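Local coordinates for sporozoite microneme protein essential for cell traversal (Plasmodium berghei, PDB 4U5A), which is a microneme protein of the sporozoite, essential for traversal of host cells, at residues E77-K80 with T81-I84; I91-Q94 with K95-K99; F173-P176 with I177-F181. All coordinates share one frame; numbering follows the deposited sequence.

Contact 1: E77-K80 with T81-I84; sequences ENNK and THVI
Lys80 O takes Val83 N at 3.1 Å and, more weakly, Ile84 N at 3.5 Å, while Asn79 O has a weak bond from His82 N, and the helix is weakly bonded over 81-84. The Val83 N-H reaches Lys80 O from well above the carbonyl plane, 69° out of it. The amides of Thr81 and His82 lack the usual bond four residues back, His82 keeping only its weak three-residue bond, and the helix is kinked there. Three residues on from Asn79, the His82 side chain crosses that of the asparagine at about a right angle: ND2 of Asn79 lies 3.9 Å from ND1 of His82, and the two flat groups are turned 74° apart. Asn79 reaches this place with CG anti to its own N (chi1 -170°); its ND2 also makes a weak hydrogen bond to Tyr90 OH. These are the last two turns of helix 59-84 in an all-helical bundle, just before the chain turns into helix 88-126, and His82 O accepts a hydrogen bond from Ser86 OG in the connection. Val83 sets CG2 against the backbone, 3.6 Å from Asn79 O, and its buried side chain packs on Ile10 and Phe14 of helix 10-39 and on Ile91 of helix 88-126. Lys80 runs out extended beyond CG, back along the helix to Glu77. There NZ of Lys80 forms a salt bridge with OE1 of Glu77 at 3.2 Å, arriving from above the carboxylate plane, and a second one with Asp15 of helix 10-39.

Contact 2: I91-Q94 with K95-K99; sequences IYIQ and KEKIK
Lys97 lies one turn beyond Ile93 and can be followed outward from the backbone. Its CB sits 3.4 Å from Gln94 O, and CG comes to 3.3 Å from Ile93 O, the same carbonyl that accepts the Lys97 amide. CG is placed there because it lies beside its own N and anti to the carbonyl carbon (chi1 -69°), which turns the chain back toward the preceding turn. Farther out, CD of Lys97 is 4.0 Å from OE1 of Gln94, whose side chain crosses the lysine at about a right angle. CE then meets the CG2 branch of Ile93 at 3.7 Å, the two side chains running alongside each other in the same direction, an apolar contact made by the aliphatic part of the lysine. At the tip, NZ of Lys97 stands a little farther from the same methyl, 4.3 Å from CG2 of Ile93.

The backbone here is a regular alpha-helix: four successive i to i+4 bonds lead from Lys95 N to Ile91 O, Glu96 N to Tyr92 O, Lys97 N to Ile93 O and Ile98 N to Gln94 O, all of 2.9 to 3.0 Å. Gln94 bends at chi2 (77°), and its buried NE2 is satisfied by Ile199 O. CG1 of Ile98 lies 3.3 Å from Gln94 O, the carbonyl that accepts its own amide.

Within the helical bundle, Ile91, Lys95 and Ile98 touch helix 10-39, Ile91, Gln94 and Ile98 touch helix 59-84, and Lys97 and Ile98 also meet Ile199 of the C-terminal tail.

Contact 3: F173-P176 with I177-F181; sequences FITP and IYDDF
Phe173 and Ile177 make the apolar part of this contact, one turn apart on helix 167-197. The CD1 methyl of Ile177 lies over one face of the Phe173 ring in a CH-pi contact, 4.2 Å from its centroid and 26° off the ring normal, and its nearest ring atom is CZ of Phe173 at 3.9 Å. The phenylalanine points its ring there with CG anti to the backbone N (chi1 178°), while Ile177 sends CG1 back beside its own N, toward the earlier turn. Thr175 and Asp179 run alongside each other in van der Waals packing of a methyl beside a carboxylate, CG2 of Thr175 3.7 Å from OD2 of Asp179.

Hydrogen bonds carry the polar part: Tyr178 N to Ile174 O at 2.8 Å, Asp179 N to Thr175 O, and Asp180 N to Pro176 O at 3.0 Å. Pro176 has no N-H to give to the turn before, and the helix is kinked at that point. OG1 of Thr175 bonds to Ile171 O in the preceding turn.

In the bundle, this stretch touches helices 88-126 and 49-57. On helix 88-126, Phe173 makes a cation-pi contact with Lys126, an edge-to-face pairing with His122 and packing on Ile123, Ile177 meets Asn119, and Phe181 meets Leu112 and Asn116. Ile174 and Tyr178 reach helix 49-57, where the tyrosine ring stacks on Tyr57 and its OH is hydrogen-bonded to Tyr57 O.

How the contacts relate
The three contacts come one after another along the chain, in helices 59-84, 88-126 and 167-197 of an elongated helical bundle. Contacts 1 and 2 are neighbours, with centres 12 Å apart: helix 59-84 ends, the chain turns, and helix 88-126 sets off beside it, with Asn79 touching Gln94. Contact 3 lies on the opposite side of the chain's centre, its centre about 40 Å from that of contact 1 and 37 Å from that of contact 2, with no direct touch. Helix 88-126 nevertheless spans the distance, carrying contact 2 near its start and supplying packing partners for contact 3 near its end, as fits a long four-helix bundle.

Contact 1: E77-K80 with T81-I84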
loop_
_atom_site.group_PDB
_atom_site.type_symbol
_atom_site.label_atom_id
_atom_site.label_comp_id
_atom_site.label_asym_id
_atom_site.label_seq_id
_atom_site.Cartn_x
_atom_site.Cartn_y
_atom_site.Cartn_z
ATOM N N GLU A 77 0.638 -13.784 17.776
ATOM C CA GLU A 77 1.289 -14.932 18.399
ATOM C C GLU A 77 1.553 -14.676 19.879
ATOM O O GLU A 77 1.301 -15.537 20.725
ATOM C CB GLU A 77 2.603 -15.258 17.693
ATOM C CG GLU A 77 2.448 -15.684 16.251
ATOM C CD GLU A 77 1.798 -17.043 16.115
ATOM O OE1 GLU A 77 2.073 -17.920 16.962
ATOM O OE2 GLU A 77 1.026 -17.239 15.152
ATOM N N ASN A 78 2.071 -13.490 20.184
ATOM C CA ASN A 78 2.417 -13.124 21.551
ATOM C C ASN A 78 1.185 -12.800 22.391
ATOM O O ASN A 78 1.284 -12.616 23.605
ATOM C CB ASN A 78 3.383 -11.942 21.552
ATOM C CG ASN A 78 4.769 -12.318 21.043
ATOM O OD1 ASN A 78 5.131 -13.495 20.987
ATOM N ND2 ASN A 78 5.545 -11.311 20.653
ATOM N N ASN A 79 0.025 -12.747 21.742
ATOM C CA ASN A 79 -1.220 -12.391 22.414
ATOM C C ASN A 79 -2.072 -13.634 22.674
ATOM O O ASN A 79 -3.096 -13.574 23.356
ATOM C CB ASN A 79 -1.991 -11.368 21.567
ATOM C CG ASN A 79 -3.181 -10.769 22.295
ATOM O OD1 ASN A 79 -4.327 -11.136 22.039
ATOM N ND2 ASN A 79 -2.916 -9.829 23.196
ATOM N N LYS A 80 -1.632 -14.762 22.124
ATOM C CA LYS A 80 -2.279 -16.046 22.355
ATOM C C LYS A 80 -2.254 -16.428 23.830
ATOM O O LYS A 80 -3.169 -17.083 24.323
ATOM C CB LYS A 80 -1.615 -17.138 21.516
ATOM C CG LYS A 80 -1.906 -17.052 20.025
ATOM C CD LYS A 80 -1.230 -18.190 19.280
ATOM C CE LYS A 80 -1.468 -18.091 17.789
ATOM N NZ LYS A 80 -0.843 -19.225 17.057
ATOM N N THR A 81 -1.184 -16.032 24.515
ATOM C CA THR A 81 -0.987 -16.326 25.932
ATOM C C THR A 81 -2.096 -15.726 26.799
ATOM O O THR A 81 -2.621 -16.384 27.698
ATOM C CB THR A 81 0.381 -15.797 26.421
ATOM O OG1 THR A 81 1.422 -16.269 25.555
ATOM C CG2 THR A 81 0.660 -16.248 27.847
ATOM N N HIS A 82 -2.455 -14.480 26.504
ATOM C CA HIS A 82 -3.496 -13.762 27.240
ATOM C C HIS A 82 -4.887 -14.345 26.989
ATOM O O HIS A 82 -5.816 -14.116 27.763
ATOM C CB HIS A 82 -3.489 -12.276 26.875
ATOM C CG HIS A 82 -2.291 -11.533 27.379
ATOM N ND1 HIS A 82 -2.022 -10.225 27.021
ATOM C CD2 HIS A 82 -1.297 -11.898 28.222
ATOM C CE1 HIS A 82 -0.914 -9.825 27.616
ATOM N NE2 HIS A 82 -0.453 -10.822 28.352
ATOM N N VAL A 83 -5.024 -15.100 25.906
ATOM C CA VAL A 83 -6.325 -15.565 25.449
ATOM C C VAL A 83 -6.770 -16.823 26.196
ATOM O O VAL A 83 -7.958 -16.994 26.490
ATOM C CB VAL A 83 -6.286 -15.834 23.925
ATOM C CG1 VAL A 83 -7.264 -16.919 23.532
ATOM C CG2 VAL A 83 -6.549 -14.550 23.151
ATOM N N ILE A 84 -5.816 -17.690 26.523
ATOM C CA ILE A 84 -6.127 -18.962 27.169
ATOM C C ILE A 84 -6.778 -18.837 28.555
ATOM O O ILE A 84 -7.751 -19.531 28.850
ATOM C CB ILE A 84 -4.847 -19.823 27.321
ATOM C CG1 ILE A 84 -3.882 -19.568 26.165
ATOM C CG2 ILE A 84 -5.189 -21.299 27.386
ATOM C CD1 ILE A 84 -2.643 -20.442 26.201
#

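Contact 2: I91-Q94 with K95-K99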
loop_
_atom_site.group_PDB
_atom_site.type_symbol
_atom_site.label_atom_id
_atom_site.label_comp_id
_atom_site.label_asym_id
_atom_site.label_seq_id
_atom_site.Cartn_x
_atom_site.Cartn_y
_atom_site.Cartn_z
ATOM N N ILE A 91 -11.753 -12.357 24.990
ATOM C CA ILE A 91 -11.366 -13.022 23.756
ATOM C C ILE A 91 -12.109 -12.461 22.551
ATOM O O ILE A 91 -11.496 -12.078 21.548
ATOM C CB ILE A 91 -11.621 -14.540 23.835
ATOM C CG1 ILE A 91 -10.678 -15.194 24.843
ATOM C CG2 ILE A 91 -11.457 -15.181 22.470
ATOM C CD1 ILE A 91 -10.983 -16.656 25.103
ATOM N N TYR A 92 -13.430 -12.396 22.662
ATOM C CA TYR A 92 -14.257 -11.948 21.547
ATOM C C TYR A 92 -14.040 -10.458 21.228
ATOM O O TYR A 92 -13.917 -10.062 20.055
ATOM C CB TYR A 92 -15.723 -12.248 21.867
ATOM C CG TYR A 92 -15.937 -13.706 22.239
ATOM C CD1 TYR A 92 -15.116 -14.703 21.720
ATOM C CD2 TYR A 92 -16.932 -14.082 23.134
ATOM C CE1 TYR A 92 -15.287 -16.026 22.067
ATOM C CE2 TYR A 92 -17.111 -15.410 23.485
ATOM C CZ TYR A 92 -16.285 -16.377 22.947
ATOM O OH TYR A 92 -16.454 -17.699 23.287
ATOM N N ILE A 93 -13.947 -9.647 22.281
ATOM C CA ILE A 93 -13.694 -8.215 22.141
ATOM C C ILE A 93 -12.312 -7.937 21.535
ATOM O O ILE A 93 -12.187 -7.129 20.617
ATOM C CB ILE A 93 -13.831 -7.498 23.500
ATOM C CG1 ILE A 93 -15.284 -7.558 23.980
ATOM C CG2 ILE A 93 -13.384 -6.052 23.397
ATOM C CD1 ILE A 93 -15.493 -7.002 25.371
ATOM N N GLN A 94 -11.282 -8.599 22.057
ATOM C CA GLN A 94 -9.921 -8.469 21.533
ATOM C C GLN A 94 -9.827 -8.882 20.076
ATOM O O GLN A 94 -9.173 -8.210 19.273
ATOM C CB GLN A 94 -8.934 -9.301 22.355
ATOM C CG GLN A 94 -7.472 -9.059 22.005
ATOM C CD GLN A 94 -6.928 -7.764 22.574
ATOM O OE1 GLN A 94 -7.637 -7.020 23.253
ATOM N NE2 GLN A 94 -5.657 -7.487 22.298
ATOM N N LYS A 95 -10.476 -9.995 19.745
ATOM C CA LYS A 95 -10.517 -10.471 18.369
ATOM C C LYS A 95 -11.121 -9.387 17.476
ATOM O O LYS A 95 -10.582 -9.058 16.407
ATOM C CB LYS A 95 -11.333 -11.759 18.287
ATOM C CG LYS A 95 -11.257 -12.493 16.968
ATOM C CD LYS A 95 -11.777 -13.911 17.125
ATOM C CE LYS A 95 -13.296 -13.927 17.105
ATOM N NZ LYS A 95 -13.848 -15.299 17.272
ATOM N N GLU A 96 -12.208 -8.791 17.960
ATOM C CA GLU A 96 -12.850 -7.674 17.272
ATOM C C GLU A 96 -11.902 -6.482 17.064
ATOM O O GLU A 96 -11.828 -5.919 15.968
ATOM C CB GLU A 96 -14.080 -7.237 18.073
ATOM C CG GLU A 96 -14.725 -5.940 17.634
ATOM C CD GLU A 96 -15.773 -5.463 18.620
ATOM O OE1 GLU A 96 -16.029 -6.178 19.613
ATOM O OE2 GLU A 96 -16.333 -4.366 18.412
ATOM N N LYS A 97 -11.158 -6.130 18.107
ATOM C CA LYS A 97 -10.207 -5.019 18.052
ATOM C C LYS A 97 -9.103 -5.251 17.019
ATOM O O LYS A 97 -8.742 -4.346 16.254
ATOM C CB LYS A 97 -9.587 -4.789 19.433
ATOM C CG LYS A 97 -10.558 -4.232 20.462
ATOM C CD LYS A 97 -9.881 -4.034 21.805
ATOM C CE LYS A 97 -10.836 -3.441 22.828
ATOM N NZ LYS A 97 -10.194 -3.282 24.163
ATOM N N ILE A 98 -8.570 -6.468 17.003
ATOM C CA ILE A 98 -7.537 -6.835 16.046
ATOM C C ILE A 98 -8.083 -6.736 14.622
ATOM O O ILE A 98 -7.430 -6.171 13.730
ATOM C CB ILE A 98 -6.999 -8.254 16.319
ATOM C CG1 ILE A 98 -6.305 -8.297 17.683
ATOM C CG2 ILE A 98 -6.026 -8.679 15.239
ATOM C CD1 ILE A 98 -5.928 -9.691 18.138
ATOM N N LYS A 99 -9.290 -7.263 14.421
ATOM C CA LYS A 99 -9.953 -7.147 13.124
ATOM C C LYS A 99 -10.077 -5.681 12.704
ATOM O O LYS A 99 -9.828 -5.336 11.543
ATOM C CB LYS A 99 -11.319 -7.811 13.163
#

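Contact 3: F173-P176 with I177-F181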
loop_
_atom_site.group_PDB
_atom_site.type_symbol
_atom_site.label_atom_id
_atom_site.label_comp_id
_atom_site.label_asym_id
_atom_site.label_seq_id
_atom_site.Cartn_x
_atom_site.Cartn_y
_atom_site.Cartn_z
ATOM N N PHE A 173 11.702 14.560 -10.841
ATOM C CA PHE A 173 10.245 14.566 -10.787
ATOM C C PHE A 173 9.665 13.498 -9.867
ATOM O O PHE A 173 8.732 13.766 -9.110
ATOM C CB PHE A 173 9.649 14.402 -12.183
ATOM C CG PHE A 173 8.148 14.347 -12.191
ATOM C CD1 PHE A 173 7.402 15.461 -11.835
ATOM C CD2 PHE A 173 7.482 13.188 -12.552
ATOM C CE1 PHE A 173 6.020 15.420 -11.838
ATOM C CE2 PHE A 173 6.099 13.139 -12.561
ATOM C CZ PHE A 173 5.367 14.258 -12.203
ATOM N N ILE A 174 10.205 12.285 -9.932
ATOM C CA ILE A 174 9.627 11.189 -9.167
ATOM C C ILE A 174 10.184 11.112 -7.748
ATOM O O ILE A 174 9.634 10.401 -6.909
ATOM C CB ILE A 174 9.839 9.824 -9.862
ATOM C CG1 ILE A 174 11.314 9.423 -9.831
ATOM C CG2 ILE A 174 9.311 9.852 -11.290
ATOM C CD1 ILE A 174 11.568 8.062 -10.430
ATOM N N THR A 175 11.270 11.831 -7.473
ATOM C CA THR A 175 11.841 11.800 -6.125
ATOM C C THR A 175 10.868 12.338 -5.054
ATOM O O THR A 175 10.698 11.700 -4.015
ATOM C CB THR A 175 13.183 12.577 -6.050
ATOM O OG1 THR A 175 14.195 11.856 -6.764
ATOM C CG2 THR A 175 13.627 12.752 -4.608
ATOM N N PRO A 176 10.219 13.498 -5.294
ATOM C CA PRO A 176 9.273 13.903 -4.245
ATOM C C PRO A 176 8.082 12.957 -4.108
ATOM O O PRO A 176 7.642 12.688 -2.992
ATOM C CB PRO A 176 8.791 15.282 -4.709
ATOM C CG PRO A 176 9.810 15.769 -5.655
ATOM C CD PRO A 176 10.443 14.568 -6.285
ATOM N N ILE A 177 7.586 12.454 -5.235
ATOM C CA ILE A 177 6.438 11.554 -5.246
ATOM C C ILE A 177 6.748 10.239 -4.533
ATOM O O ILE A 177 5.980 9.785 -3.684
ATOM C CB ILE A 177 5.970 11.270 -6.694
ATOM C CG1 ILE A 177 5.453 12.558 -7.341
ATOM C CG2 ILE A 177 4.888 10.203 -6.724
ATOM C CD1 ILE A 177 5.070 12.409 -8.798
ATOM N N TYR A 178 7.886 9.644 -4.874
ATOM C CA TYR A 178 8.312 8.381 -4.282
ATOM C C TYR A 178 8.657 8.530 -2.797
ATOM O O TYR A 178 8.311 7.667 -1.989
ATOM C CB TYR A 178 9.498 7.809 -5.070
ATOM C CG TYR A 178 10.151 6.606 -4.437
ATOM C CD1 TYR A 178 9.587 5.340 -4.559
ATOM C CD2 TYR A 178 11.353 6.727 -3.752
ATOM C CE1 TYR A 178 10.184 4.236 -3.983
ATOM C CE2 TYR A 178 11.960 5.631 -3.178
ATOM C CZ TYR A 178 11.373 4.388 -3.296
ATOM O OH TYR A 178 11.982 3.296 -2.725
ATOM N N ASP A 179 9.343 9.611 -2.437
ATOM C CA ASP A 179 9.701 9.845 -1.041
ATOM C C ASP A 179 8.459 10.024 -0.170
ATOM O O ASP A 179 8.424 9.582 0.978
ATOM C CB ASP A 179 10.602 11.074 -0.915
ATOM C CG ASP A 179 12.040 10.787 -1.294
ATOM O OD1 ASP A 179 12.329 9.659 -1.742
ATOM O OD2 ASP A 179 12.879 11.702 -1.157
ATOM N N ASP A 180 7.435 10.659 -0.731
ATOM C CA ASP A 180 6.182 10.861 -0.016
ATOM C C ASP A 180 5.423 9.548 0.154
ATOM O O ASP A 180 4.763 9.328 1.171
ATOM C CB ASP A 180 5.315 11.887 -0.753
ATOM C CG ASP A 180 3.830 11.633 -0.577
ATOM O OD1 ASP A 180 3.232 10.985 -1.463
ATOM O OD2 ASP A 180 3.262 12.076 0.446
ATOM N N PHE A 181 5.555 8.662 -0.830
ATOM C CA PHE A 181 4.911 7.353 -0.785
ATOM C C PHE A 181 5.498 6.525 0.347
ATOM O O PHE A 181 4.769 6.003 1.190
ATOM C CB PHE A 181 5.090 6.618 -2.114
ATOM C CG PHE A 181 4.292 5.349 -2.224
ATOM C CD1 PHE A 181 3.138 5.166 -1.478
ATOM C CD2 PHE A 181 4.713 4.326 -3.059
ATOM C CE1 PHE A 181 2.407 3.993 -1.579
ATOM C CE2 PHE A 181 3.990 3.150 -3.165
ATOM C CZ PHE A 181 2.836 2.984 -2.423
#